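Local structure of glycoside Hydrolase (Bacteroides uniformis, 5T99) at residues A[312-317]-A[343-348]; A[444-449]-A[466-471]; A[476-481]-A[542-547]; A[489-494]-A[549-554]. The protein is a family 2 glycoside hydrolase that binds d-galacto-isofagomine in its pocket and probably removes galactose units during breakdown of agarose-derived sugars. All coordinates share one frame; numbering follows the deposited sequence.

Contact 1: A[312-317]-A[343-348]; sequences VCLHHD and NAIRTS. With EDO (1,2-ethanediol), chain Q.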
loop_
_atom_site.group_PDB
_atom_site.type_symbol
_atom_site.label_atom_id
_atom_site.label_comp_id
_atom_site.label_asym_id
_atom_site.label_seq_id
_atom_site.Cartn_x
_atom_site.Cartn_y
_atom_site.Cartn_z
ATOM N N VAL A 312 7.830 6.537 -0.676
ATOM C CA VAL A 312 7.671 5.630 -1.800
ATOM C C VAL A 312 6.230 5.671 -2.303
ATOM O O VAL A 312 5.287 5.869 -1.519
ATOM C CB VAL A 312 8.078 4.174 -1.456
ATOM C CG1 VAL A 312 9.486 4.140 -0.892
ATOM C CG2 VAL A 312 7.113 3.533 -0.479
ATOM N N CYS A 313 6.080 5.519 -3.618
ATOM C CA CYS A 313 4.792 5.238 -4.212
ATOM C C CYS A 313 4.639 3.744 -4.209
ATOM O O CYS A 313 5.621 3.024 -4.420
ATOM C CB CYS A 313 4.720 5.757 -5.648
ATOM S SG CYS A 313 4.923 7.536 -5.759
ATOM N N LEU A 314 3.417 3.276 -3.987
ATOM C CA LEU A 314 3.093 1.851 -4.036
ATOM C C LEU A 314 1.765 1.675 -4.741
ATOM O O LEU A 314 0.810 2.421 -4.456
ATOM C CB LEU A 314 2.971 1.269 -2.622
ATOM C CG LEU A 314 4.225 1.112 -1.763
ATOM C CD1 LEU A 314 3.853 0.666 -0.358
ATOM C CD2 LEU A 314 5.170 0.110 -2.386
ATOM N N HIS A 315 1.699 0.702 -5.657
ATOM C CA HIS A 315 0.416 0.259 -6.191
ATOM C C HIS A 315 -0.181 -0.777 -5.270
ATOM O O HIS A 315 0.515 -1.371 -4.461
ATOM C CB HIS A 315 0.518 -0.249 -7.633
ATOM C CG HIS A 315 0.409 0.841 -8.655
ATOM N ND1 HIS A 315 -0.699 1.657 -8.754
ATOM C CD2 HIS A 315 1.274 1.260 -9.614
ATOM C CE1 HIS A 315 -0.509 2.537 -9.722
ATOM N NE2 HIS A 315 0.678 2.314 -10.263
ATOM N N HIS A 316 -1.490 -0.953 -5.395
ATOM C CA HIS A 316 -2.269 -1.708 -4.428
ATOM C C HIS A 316 -2.099 -3.211 -4.482
ATOM O O HIS A 316 -2.384 -3.876 -3.486
ATOM C CB HIS A 316 -3.754 -1.352 -4.512
ATOM C CG HIS A 316 -4.438 -1.853 -5.743
ATOM N ND1 HIS A 316 -4.234 -1.298 -6.992
ATOM C CD2 HIS A 316 -5.346 -2.841 -5.916
ATOM C CE1 HIS A 316 -4.982 -1.928 -7.879
ATOM N NE2 HIS A 316 -5.666 -2.868 -7.253
ATOM N N ASP A 317 -1.642 -3.765 -5.609
ATOM C CA ASP A 317 -1.422 -5.220 -5.670
ATOM C C ASP A 317 -0.334 -5.653 -4.691
ATOM O O ASP A 317 0.482 -4.828 -4.219
ATOM C CB ASP A 317 -1.134 -5.714 -7.100
ATOM C CG ASP A 317 0.277 -5.400 -7.586
ATOM O OD1 ASP A 317 1.249 -5.959 -7.029
ATOM O OD2 ASP A 317 0.410 -4.641 -8.577
ATOM N N ASN A 343 9.668 6.502 5.627
ATOM C CA ASN A 343 8.750 7.041 6.635
ATOM C C ASN A 343 7.441 7.576 6.036
ATOM O O ASN A 343 6.613 8.135 6.761
ATOM C CB ASN A 343 9.446 8.151 7.426
ATOM C CG ASN A 343 9.662 9.404 6.603
ATOM O OD1 ASN A 343 9.784 9.330 5.385
ATOM N ND2 ASN A 343 9.703 10.562 7.262
ATOM N N ALA A 344 7.250 7.425 4.726
ATOM C CA ALA A 344 6.114 8.049 4.046
ATOM C C ALA A 344 5.668 7.283 2.808
ATOM O O ALA A 344 6.482 6.681 2.123
ATOM C CB ALA A 344 6.459 9.478 3.685
ATOM N N ILE A 345 4.363 7.313 2.547
ATOM C CA ILE A 345 3.750 6.575 1.449
ATOM C C ILE A 345 2.898 7.538 0.624
ATOM O O ILE A 345 2.161 8.341 1.183
ATOM C CB ILE A 345 2.821 5.437 1.948
ATOM C CG1 ILE A 345 3.505 4.542 2.994
ATOM C CG2 ILE A 345 2.321 4.599 0.772
ATOM C CD1 ILE A 345 4.653 3.695 2.481
ATOM N N ARG A 346 2.993 7.446 -0.701
ATOM C CA ARG A 346 2.043 8.102 -1.612
ATOM C C ARG A 346 1.178 7.006 -2.211
ATOM O O ARG A 346 1.731 6.096 -2.817
ATOM C CB ARG A 346 2.806 8.838 -2.712
ATOM C CG ARG A 346 1.934 9.471 -3.795
ATOM C CD ARG A 346 2.636 10.628 -4.508
ATOM N NE ARG A 346 1.797 11.181 -5.579
ATOM C CZ ARG A 346 1.919 10.941 -6.893
ATOM N NH1 ARG A 346 2.895 10.171 -7.400
ATOM N NH2 ARG A 346 1.047 11.488 -7.729
ATOM N N THR A 347 -0.152 7.086 -2.079
ATOM C CA THR A 347 -1.044 6.016 -2.591
ATOM C C THR A 347 -1.362 6.174 -4.090
ATOM O O THR A 347 -2.513 6.361 -4.510
ATOM C CB THR A 347 -2.337 5.816 -1.749
ATOM O OG1 THR A 347 -3.296 6.847 -1.996
ATOM C CG2 THR A 347 -2.019 5.777 -0.278
ATOM N N SER A 348 -0.310 6.085 -4.893
ATOM C CA SER A 348 -0.406 6.122 -6.350
ATOM C C SER A 348 -1.385 5.067 -6.877
ATOM O O SER A 348 -1.198 3.892 -6.548
ATOM C CB SER A 348 0.967 5.789 -6.904
ATOM O OG SER A 348 1.450 4.609 -6.273
HETATM C C1 EDO Q . -1.558 0.722 -1.126
HETATM O O1 EDO Q . -2.584 0.576 -2.101
HETATM C C2 EDO Q . -0.446 1.613 -1.663
HETATM O O2 EDO Q . -0.981 2.781 -2.297
#

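Contact 2: A[444-449]-A[466-471]; sequences TRPSTC and VDIAGM. With EDO (1,2-ethanediol), chain J.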
loop_
_atom_site.group_PDB
_atom_site.type_symbol
_atom_site.label_atom_id
_atom_site.label_comp_id
_atom_site.label_asym_id
_atom_site.label_seq_id
_atom_site.Cartn_x
_atom_site.Cartn_y
_atom_site.Cartn_z
ATOM N N THR A 444 -8.275 20.018 8.233
ATOM C CA THR A 444 -7.148 19.634 9.114
ATOM C C THR A 444 -5.962 18.999 8.379
ATOM O O THR A 444 -4.966 18.625 9.020
ATOM C CB THR A 444 -7.579 18.649 10.231
ATOM O OG1 THR A 444 -7.767 17.342 9.683
ATOM C CG2 THR A 444 -8.856 19.122 10.916
ATOM N N ARG A 445 -6.088 18.847 7.059
ATOM C CA ARG A 445 -5.054 18.255 6.221
ATOM C C ARG A 445 -5.001 19.003 4.900
ATOM O O ARG A 445 -6.048 19.292 4.324
ATOM C CB ARG A 445 -5.381 16.794 5.937
ATOM C CG ARG A 445 -5.298 15.867 7.142
ATOM C CD ARG A 445 -5.619 14.440 6.724
ATOM N NE ARG A 445 -5.683 13.503 7.845
ATOM C CZ ARG A 445 -6.710 13.350 8.681
ATOM N NH1 ARG A 445 -7.816 14.079 8.574
ATOM N NH2 ARG A 445 -6.619 12.448 9.659
ATOM N N PRO A 446 -3.789 19.326 4.415
ATOM C CA PRO A 446 -3.680 20.054 3.147
ATOM C C PRO A 446 -4.000 19.227 1.914
ATOM O O PRO A 446 -3.835 18.006 1.928
ATOM C CB PRO A 446 -2.211 20.479 3.114
ATOM C CG PRO A 446 -1.519 19.493 3.977
ATOM C CD PRO A 446 -2.476 19.240 5.090
ATOM N N SER A 447 -4.468 19.904 0.865
ATOM C CA SER A 447 -4.598 19.308 -0.457
ATOM C C SER A 447 -3.258 19.365 -1.180
ATOM O O SER A 447 -2.422 20.226 -0.916
ATOM C CB SER A 447 -5.638 20.062 -1.274
ATOM O OG SER A 447 -5.260 21.415 -1.474
ATOM N N THR A 448 -3.069 18.449 -2.115
ATOM C CA THR A 448 -1.880 18.428 -2.947
ATOM C C THR A 448 -2.222 17.800 -4.296
ATOM O O THR A 448 -3.366 17.389 -4.534
ATOM C CB THR A 448 -0.739 17.664 -2.231
ATOM O OG1 THR A 448 0.507 17.823 -2.930
ATOM C CG2 THR A 448 -1.075 16.188 -2.109
ATOM N N CYS A 449 -1.219 17.738 -5.169
ATOM C CA CYS A 449 -1.369 17.185 -6.509
ATOM C C CYS A 449 0.022 16.889 -7.057
ATOM O O CYS A 449 0.996 17.548 -6.672
ATOM C CB CYS A 449 -2.118 18.180 -7.413
ATOM S SG CYS A 449 -2.758 17.500 -8.963
ATOM N N VAL A 466 -3.963 24.177 -4.948
ATOM C CA VAL A 466 -3.809 23.226 -3.849
ATOM C C VAL A 466 -2.884 23.863 -2.839
ATOM O O VAL A 466 -2.201 24.857 -3.143
ATOM C CB VAL A 466 -3.272 21.837 -4.296
ATOM C CG1 VAL A 466 -4.344 21.089 -5.062
ATOM C CG2 VAL A 466 -2.003 21.938 -5.137
ATOM N N ASP A 467 -2.881 23.303 -1.636
ATOM C CA ASP A 467 -2.068 23.826 -0.543
ATOM C C ASP A 467 -0.560 23.575 -0.744
ATOM O O ASP A 467 0.269 24.424 -0.395
ATOM C CB ASP A 467 -2.530 23.225 0.801
ATOM C CG ASP A 467 -3.937 23.651 1.194
ATOM O OD1 ASP A 467 -4.230 24.865 1.187
ATOM O OD2 ASP A 467 -4.750 22.765 1.532
ATOM N N ILE A 468 -0.211 22.402 -1.270
ATOM C CA ILE A 468 1.191 21.992 -1.425
ATOM C C ILE A 468 1.359 21.366 -2.809
ATOM O O ILE A 468 0.616 20.445 -3.177
ATOM C CB ILE A 468 1.630 20.985 -0.335
ATOM C CG1 ILE A 468 1.410 21.557 1.086
ATOM C CG2 ILE A 468 3.104 20.636 -0.492
ATOM C CD1 ILE A 468 1.506 20.529 2.196
ATOM N N ALA A 469 2.335 21.873 -3.566
ATOM C CA ALA A 469 2.595 21.408 -4.931
ATOM C C ALA A 469 3.637 20.273 -4.957
ATOM O O ALA A 469 4.748 20.421 -4.419
ATOM C CB ALA A 469 3.063 22.570 -5.800
ATOM N N GLY A 470 3.270 19.155 -5.580
ATOM C CA GLY A 470 4.201 18.063 -5.831
ATOM C C GLY A 470 4.721 18.082 -7.261
ATOM O O GLY A 470 3.934 18.219 -8.191
ATOM N N MET A 471 6.036 17.930 -7.437
ATOM C CA MET A 471 6.648 17.810 -8.771
ATOM C C MET A 471 7.048 16.367 -9.085
ATOM O O MET A 471 7.719 15.712 -8.281
ATOM C CB MET A 471 7.885 18.701 -8.871
ATOM C CG MET A 471 7.592 20.169 -8.656
ATOM S SD MET A 471 9.057 21.180 -8.864
ATOM C CE MET A 471 9.063 21.383 -10.632
HETATM C C1 EDO J . -7.055 12.789 13.098
HETATM O O1 EDO J . -8.301 13.026 12.392
HETATM C C2 EDO J . -7.229 11.890 14.327
HETATM O O2 EDO J . -6.512 10.642 14.212
#

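Contact 3: A[476-481]-A[542-547]; sequences GKYAEV and EMNPRF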
loop_
_atom_site.group_PDB
_atom_site.type_symbol
_atom_site.label_atom_id
_atom_site.label_comp_id
_atom_site.label_asym_id
_atom_site.label_seq_id
_atom_site.Cartn_x
_atom_site.Cartn_y
_atom_site.Cartn_z
ATOM N N GLY A 476 16.017 18.857 -11.693
ATOM C CA GLY A 476 16.694 19.919 -12.433
ATOM C C GLY A 476 15.997 21.269 -12.400
ATOM O O GLY A 476 16.647 22.307 -12.589
ATOM N N LYS A 477 14.685 21.270 -12.162
ATOM C CA LYS A 477 13.918 22.520 -12.066
ATOM C C LYS A 477 13.567 22.987 -10.647
ATOM O O LYS A 477 12.842 23.975 -10.502
ATOM C CB LYS A 477 12.643 22.402 -12.915
ATOM C CG LYS A 477 12.897 22.062 -14.379
ATOM C CD LYS A 477 13.699 23.149 -15.077
ATOM C CE LYS A 477 13.731 22.938 -16.586
ATOM N NZ LYS A 477 14.340 24.126 -17.248
ATOM N N TYR A 478 14.082 22.326 -9.608
ATOM C CA TYR A 478 13.719 22.693 -8.229
ATOM C C TYR A 478 14.138 24.124 -7.891
ATOM O O TYR A 478 13.350 24.878 -7.326
ATOM C CB TYR A 478 14.324 21.732 -7.194
ATOM C CG TYR A 478 13.739 20.329 -7.133
ATOM C CD1 TYR A 478 12.631 19.941 -7.906
ATOM C CD2 TYR A 478 14.274 19.394 -6.257
ATOM C CE1 TYR A 478 12.107 18.653 -7.818
ATOM C CE2 TYR A 478 13.752 18.114 -6.159
ATOM C CZ TYR A 478 12.671 17.749 -6.938
ATOM O OH TYR A 478 12.166 16.486 -6.844
ATOM N N ALA A 479 15.367 24.490 -8.248
ATOM C CA ALA A 479 15.854 25.835 -7.985
ATOM C C ALA A 479 15.028 26.893 -8.720
ATOM O O ALA A 479 14.620 27.893 -8.120
ATOM C CB ALA A 479 17.330 25.952 -8.349
ATOM N N GLU A 480 14.767 26.663 -10.007
ATOM C CA GLU A 480 14.049 27.636 -10.841
ATOM C C GLU A 480 12.604 27.868 -10.372
ATOM O O GLU A 480 12.156 29.014 -10.321
ATOM C CB GLU A 480 14.085 27.230 -12.325
ATOM C CG GLU A 480 13.264 28.135 -13.235
ATOM C CD GLU A 480 13.383 27.787 -14.705
ATOM O OE1 GLU A 480 12.467 27.122 -15.236
ATOM O OE2 GLU A 480 14.382 28.191 -15.330
ATOM N N VAL A 481 11.876 26.801 -10.036
ATOM C CA VAL A 481 10.475 26.955 -9.611
ATOM C C VAL A 481 10.349 27.737 -8.304
ATOM O O VAL A 481 9.364 28.433 -8.121
ATOM C CB VAL A 481 9.723 25.609 -9.515
ATOM C CG1 VAL A 481 10.105 24.831 -8.252
ATOM C CG2 VAL A 481 8.218 25.829 -9.589
ATOM N N GLU A 542 19.375 17.762 -1.424
ATOM C CA GLU A 542 20.348 18.447 -0.554
ATOM C C GLU A 542 20.529 19.915 -0.927
ATOM O O GLU A 542 20.627 20.748 -0.041
ATOM C CB GLU A 542 21.701 17.735 -0.541
ATOM C CG GLU A 542 21.652 16.405 0.199
ATOM C CD GLU A 542 22.933 15.588 0.075
ATOM O OE1 GLU A 542 24.016 16.204 -0.145
ATOM O OE2 GLU A 542 22.847 14.334 0.206
ATOM N N MET A 543 20.556 20.231 -2.218
ATOM C CA MET A 543 20.710 21.622 -2.658
ATOM C C MET A 543 19.438 22.472 -2.514
ATOM O O MET A 543 19.510 23.699 -2.633
ATOM C CB MET A 543 21.212 21.666 -4.106
ATOM C CG MET A 543 22.604 21.069 -4.306
ATOM S SD MET A 543 23.780 21.542 -3.024
ATOM C CE MET A 543 23.841 23.319 -3.249
ATOM N N ASN A 544 18.287 21.836 -2.272
ATOM C CA ASN A 544 17.002 22.540 -2.138
ATOM C C ASN A 544 16.279 22.101 -0.846
ATOM O O ASN A 544 15.282 21.365 -0.901
ATOM C CB ASN A 544 16.140 22.301 -3.387
ATOM C CG ASN A 544 16.763 22.889 -4.659
ATOM O OD1 ASN A 544 16.695 24.100 -4.902
ATOM N ND2 ASN A 544 17.370 22.032 -5.478
ATOM N N PRO A 545 16.771 22.574 0.326
ATOM C CA PRO A 545 16.217 22.190 1.643
ATOM C C PRO A 545 14.726 22.498 1.885
ATOM O O PRO A 545 14.118 21.873 2.749
ATOM C CB PRO A 545 17.077 22.979 2.646
ATOM C CG PRO A 545 17.729 24.062 1.866
ATOM C CD PRO A 545 17.866 23.560 0.461
ATOM N N ARG A 546 14.158 23.452 1.146
ATOM C CA ARG A 546 12.727 23.754 1.240
ATOM C C ARG A 546 11.855 22.599 0.758
ATOM O O ARG A 546 10.733 22.446 1.233
ATOM C CB ARG A 546 12.375 25.050 0.480
ATOM C CG ARG A 546 12.970 26.329 1.095
ATOM C CD ARG A 546 12.509 27.616 0.407
ATOM N NE ARG A 546 11.047 27.646 0.256
ATOM C CZ ARG A 546 10.357 28.067 -0.814
ATOM N NH1 ARG A 546 10.946 28.560 -1.904
ATOM N NH2 ARG A 546 9.029 28.004 -0.788
ATOM N N PHE A 547 12.354 21.810 -0.192
ATOM C CA PHE A 547 11.619 20.636 -0.658
ATOM C C PHE A 547 11.449 19.655 0.507
ATOM O O PHE A 547 12.408 19.325 1.197
ATOM C CB PHE A 547 12.278 19.977 -1.887
ATOM C CG PHE A 547 11.800 20.543 -3.199
ATOM C CD1 PHE A 547 11.092 19.760 -4.097
ATOM C CD2 PHE A 547 12.031 21.888 -3.522
ATOM C CE1 PHE A 547 10.626 20.294 -5.283
ATOM C CE2 PHE A 547 11.563 22.428 -4.720
ATOM C CZ PHE A 547 10.861 21.625 -5.598
#

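Contact 4: A[489-494]-A[549-554]; sequences PLYGSE and GEFIWT. With GIF (D-galacto-isofagomine), chain C.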
loop_
_atom_site.group_PDB
_atom_site.type_symbol
_atom_site.label_atom_id
_atom_site.label_comp_id
_atom_site.label_asym_id
_atom_site.label_seq_id
_atom_site.Cartn_x
_atom_site.Cartn_y
_atom_site.Cartn_z
ATOM N N PRO A 489 4.627 25.884 -1.241
ATOM C CA PRO A 489 5.270 24.745 -0.578
ATOM C C PRO A 489 5.429 23.605 -1.583
ATOM O O PRO A 489 4.511 23.380 -2.397
ATOM C CB PRO A 489 4.282 24.367 0.535
ATOM C CG PRO A 489 3.308 25.499 0.631
ATOM C CD PRO A 489 3.255 26.103 -0.738
ATOM N N LEU A 490 6.570 22.902 -1.524
ATOM C CA LEU A 490 6.984 21.964 -2.572
ATOM C C LEU A 490 7.547 20.657 -2.029
ATOM O O LEU A 490 8.133 20.614 -0.943
ATOM C CB LEU A 490 8.032 22.617 -3.492
ATOM C CG LEU A 490 7.523 23.757 -4.375
ATOM C CD1 LEU A 490 8.649 24.703 -4.755
ATOM C CD2 LEU A 490 6.844 23.231 -5.623
ATOM N N TYR A 491 7.358 19.593 -2.801
ATOM C CA TYR A 491 8.029 18.323 -2.571
ATOM C C TYR A 491 8.083 17.557 -3.886
ATOM O O TYR A 491 7.421 17.925 -4.848
ATOM C CB TYR A 491 7.312 17.503 -1.472
ATOM C CG TYR A 491 5.960 17.000 -1.877
ATOM C CD1 TYR A 491 5.760 15.678 -2.264
ATOM C CD2 TYR A 491 4.876 17.856 -1.896
ATOM C CE1 TYR A 491 4.504 15.232 -2.652
ATOM C CE2 TYR A 491 3.628 17.421 -2.291
ATOM C CZ TYR A 491 3.445 16.114 -2.678
ATOM O OH TYR A 491 2.196 15.703 -3.074
ATOM N N GLY A 492 8.881 16.500 -3.926
ATOM C CA GLY A 492 8.940 15.626 -5.089
ATOM C C GLY A 492 7.883 14.558 -4.952
ATOM O O GLY A 492 8.073 13.577 -4.226
ATOM N N SER A 493 6.758 14.735 -5.638
ATOM C CA SER A 493 5.656 13.764 -5.545
ATOM C C SER A 493 5.942 12.439 -6.242
ATOM O O SER A 493 5.321 11.430 -5.914
ATOM C CB SER A 493 4.340 14.364 -6.034
ATOM O OG SER A 493 4.525 15.173 -7.176
ATOM N N GLU A 494 6.867 12.431 -7.196
ATOM C CA GLU A 494 7.268 11.189 -7.869
ATOM C C GLU A 494 8.709 11.358 -8.357
ATOM O O GLU A 494 9.040 12.375 -8.982
ATOM C CB GLU A 494 6.309 10.867 -9.014
ATOM C CG GLU A 494 5.907 9.415 -9.128
ATOM C CD GLU A 494 5.030 9.169 -10.343
ATOM O OE1 GLU A 494 3.832 9.493 -10.272
ATOM O OE2 GLU A 494 5.540 8.650 -11.373
ATOM N N GLY A 549 10.603 16.559 0.637
ATOM C CA GLY A 549 11.143 15.217 0.412
ATOM C C GLY A 549 10.771 14.665 -0.956
ATOM O O GLY A 549 10.412 15.418 -1.867
ATOM N N GLU A 550 10.832 13.341 -1.074
ATOM C CA GLU A 550 10.553 12.646 -2.314
ATOM C C GLU A 550 9.684 11.415 -2.106
ATOM O O GLU A 550 9.619 10.861 -1.015
ATOM C CB GLU A 550 11.856 12.232 -2.988
ATOM C CG GLU A 550 12.723 11.244 -2.211
ATOM C CD GLU A 550 13.909 10.758 -3.030
ATOM O OE1 GLU A 550 13.696 10.335 -4.189
ATOM O OE2 GLU A 550 15.050 10.806 -2.517
ATOM N N PHE A 551 9.031 10.988 -3.179
ATOM C CA PHE A 551 8.263 9.765 -3.183
ATOM C C PHE A 551 8.667 8.981 -4.434
ATOM O O PHE A 551 8.312 9.362 -5.549
ATOM C CB PHE A 551 6.772 10.101 -3.148
ATOM C CG PHE A 551 6.292 10.616 -1.801
ATOM C CD1 PHE A 551 5.754 9.745 -0.859
ATOM C CD2 PHE A 551 6.390 11.970 -1.475
ATOM C CE1 PHE A 551 5.314 10.213 0.374
ATOM C CE2 PHE A 551 5.964 12.439 -0.241
ATOM C CZ PHE A 551 5.428 11.562 0.689
ATOM N N ILE A 552 9.428 7.896 -4.253
ATOM C CA ILE A 552 10.105 7.258 -5.386
ATOM C C ILE A 552 9.123 6.425 -6.163
ATOM O O ILE A 552 8.160 5.953 -5.590
ATOM C CB ILE A 552 11.326 6.403 -4.956
ATOM C CG1 ILE A 552 10.890 5.039 -4.389
ATOM C CG2 ILE A 552 12.226 7.203 -4.011
ATOM C CD1 ILE A 552 12.023 4.186 -3.877
ATOM N N TRP A 553 9.369 6.268 -7.465
ATOM C CA TRP A 553 8.592 5.359 -8.315
ATOM C C TRP A 553 9.420 4.089 -8.623
ATOM O O TRP A 553 10.210 4.111 -9.559
ATOM C CB TRP A 553 8.187 6.056 -9.633
ATOM C CG TRP A 553 7.166 5.234 -10.334
ATOM C CD1 TRP A 553 7.372 4.307 -11.315
ATOM C CD2 TRP A 553 5.778 5.182 -10.011
ATOM N NE1 TRP A 553 6.181 3.693 -11.641
ATOM C CE2 TRP A 553 5.189 4.212 -10.849
ATOM C CE3 TRP A 553 4.974 5.864 -9.087
ATOM C CZ2 TRP A 553 3.822 3.917 -10.795
ATOM C CZ3 TRP A 553 3.636 5.579 -9.034
ATOM C CH2 TRP A 553 3.061 4.614 -9.883
ATOM N N THR A 554 9.302 2.978 -7.890
ATOM C CA THR A 554 8.397 2.712 -6.784
ATOM C C THR A 554 9.149 1.949 -5.704
ATOM O O THR A 554 10.269 1.483 -5.927
ATOM C CB THR A 554 7.243 1.802 -7.237
ATOM O OG1 THR A 554 7.771 0.615 -7.843
ATOM C CG2 THR A 554 6.384 2.504 -8.245
HETATM C C GIF C . 2.992 7.951 -13.280
HETATM N N GIF C . 4.277 8.550 -13.608
HETATM O O GIF C . 7.621 6.045 -14.995
HETATM C C1 GIF C . 3.185 6.512 -12.845
HETATM O O1 GIF C . 3.365 5.632 -15.074
HETATM C C2 GIF C . 4.057 5.739 -13.831
HETATM O O2 GIF C . 1.911 5.879 -12.742
HETATM C C3 GIF C . 5.403 6.422 -14.048
HETATM C C4 GIF C . 5.203 7.867 -14.494
HETATM C C5 GIF C . 6.241 5.662 -15.078
#

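Contact 1: A[312-317]-A[343-348]
V312 and C313 run parallel to I345 and R346 as neighbouring barrel strands. V312 N donates to A344 O (3.1 Å), and V312 O accepts R346 N at 2.9 Å in a nearly straight bond (170°); farther on, L314 N reaches R346 O only weakly. The side chains alternate. On one face V312 and I345 lie side by side, CG2 of V312 meeting CD1 of I345 at 3.9 Å. On the other, C313 SG sits at the edge of the R346 guanidinium, 3.7 Å from NH1.

Beyond the strand ends S348 carries the contact. Its OG makes a weak bond to L314 O (2.9 Å), a carbonyl that also accepts O2 of an ethanediol, probably from the crystallisation liquor, at 2.8 Å. The same OG lies over one face of the H315 imidazole, whose ND1 is 3.2 Å from S348 O at an angle too poor for a hydrogen bond. With H315 changed to alanine, W162 would probably lose its stacking partner and a gap would open beside S348.

Farther out, CG anti to the backbone N (chi1 175°) and a chain extended to NE bring the R346 guanidinium to E494 of the pocket; salt bridges to E494 and E370 and a bond to N416 fix it there. The H315 side chain is about 5 Å from the bound inhibitor between nearest atoms. The two strands form a beta-alpha-beta crossover of the TIM barrel, helix 327-339 packing M337 and L334 on V312 and I345, with strands 549-552 and 366-370 as the next neighbours.

Contact 2: A[444-449]-A[466-471]
S447 and D467 grip each other through backbone and side chain together. The D467 carboxylate reaches back so that S447 N meets OD2 at 3.0 Å, on the anti side and 15° out of the carboxylate plane. In return D467 N donates a hydrogen bond to S447 OG, also at 3.0 Å, and bonds S447 O only weakly. A leucine in place of D467 would probably leave S447 N without its acceptor and let the start of the strand shift.

A third side-chain bond comes from T448. With OG1 anti to the backbone N (chi1 -170°), its hydroxyl gives a short bond to I468 O at 2.6 Å, arriving from above the carbonyl plane; T448 OG1 is also hydrogen-bonded to Y491 OH, on strand 490-495 beyond 468-472.

Backbone bonds tie the rest of the pair: I468 N to S447 O at 3.1 Å and G470 N to C449 O at 3.0 Å. Any CB on G470 would fall 2.9 Å from C449 O, a clash that glycine avoids.

Apolar contacts fill in between. The ring of P446 lies alongside I468, CG to CD1 at 3.7 Å, and its CB meets CB of D467 at 3.6 Å, while CG1 of V466 faces CB of C449 more loosely.

The pieces 447-449 and 468-471 run 21° apart. Their parent strands, 447-451 and 468-472, form a beta-alpha-beta unit with helix 456-459. They are adjacent staves of the TIM barrel, flanked by strands 409-416 and 490-495, and F295 of strand 293-296 covers P446, D467 and I468.

Contact 3: A[476-481]-A[542-547]
Y478 and F547 bury the most surface here, their rings forming a face-to-face stack with centroids 3.8 Å apart and planes inclined by 21°. The overlap is uneven: F547 CE1 stands over the centre of the tyrosine ring, 3.2 Å above its plane, whereas Y478 CG lies over the phenyl nearer its rim. The closest pair is Y478 CD1 with F547 CE1, at 3.3 Å. A ring plane that nearly contains CA (chi2 -5°) turns the flat side of Y478 to the phenyl, and its CB makes a CH-pi contact over the F547 face, 4.1 Å from the ring centroid.

N544 is the third main contributor. Its ND2 sits at the edge of the tyrosine ring, near the ring plane, and lies 3.5 Å from Y478 CB; its OD1 comes to 3.6 Å from A479 N at the start of the helix. F540 O, in the helix just before it, accepts ND2, and Q482, farther along helix 478-484, bonds OD1 weakly. N544 also opens a type I turn that ends at F547, F547 N bonding N544 O at 3.0 Å, so the amide and the phenyl come to Y478 from one tight bend. V481 CG1 touches the edge of the phenyl, 4.2 Å from CZ.

The contact joins the first turn of helix 478-484, with K477 at its N-cap, to the chain leaving helix 534-543. Between 476-481 and 542-547 there is no hydrogen bond, so this joint depends on shape and ring overlap, with Y478 OH and N544 ND2 satisfied by E537 and F540 instead.

Contact 4: A[489-494]-A[549-554]
W553, joined to T554 by a cis peptide bond, presents one indole face to E494 and to the bound D-galacto-isofagomine at once, while CG2 of T554 covers the other. E494 OE2 stands 3.4 Å above that shared face, toward its rim, and the carboxylate plane is turned 33° from the ring. From there OE2 receives the inhibitor's N at 2.6 Å and Y473 OH as well. The inhibitor lies against the indole, its O2 3.3 Å from CH2 of W553, and W553 NE1 bonds Y558 OH.

These residues stand toward the C-terminal ends of strands 490-495 and 549-552, neighbours in the parallel TIM barrel; in family 2 enzymes the nucleophile is carried at the end of this seventh barrel strand, and E494 is placed consistently with that. Below, G492 N donates to G549 O at 2.8 Å, nearly in line with the carbonyl (C=O...N 160°), whereas F551 N reaches G492 O only weakly. That carbonyl also meets the edge of the F551 ring in its plane. Y491 and F551 meet rim to rim, planes at 78°, Y491 CD1 lying 3.8 Å from F551 CE2.

Contacts 1, 2 and 4 lie in one closed sheet of the TIM barrel. Contact 1 comes first along the chain, contact 2 follows, and contacts 3 and 4 interleave their segments. Contacts 1 and 4, centres 11 Å apart, share an edge where strands 305-313 and 549-552 are neighbours, joined by a probable hydrogen bond from C313 N to I552 O. Contacts 2 and 4, centres 12 Å apart, meet through adjoining strands 468-472 and 490-495, with a probable hydrogen bond from A469 N to P489 O. Contact 3 packs outside, F547 against M471 and L490. Contacts 1 and 4 bring adjoining barrel strands to the inhibitor, while contacts 2 and 3 lie farther from it.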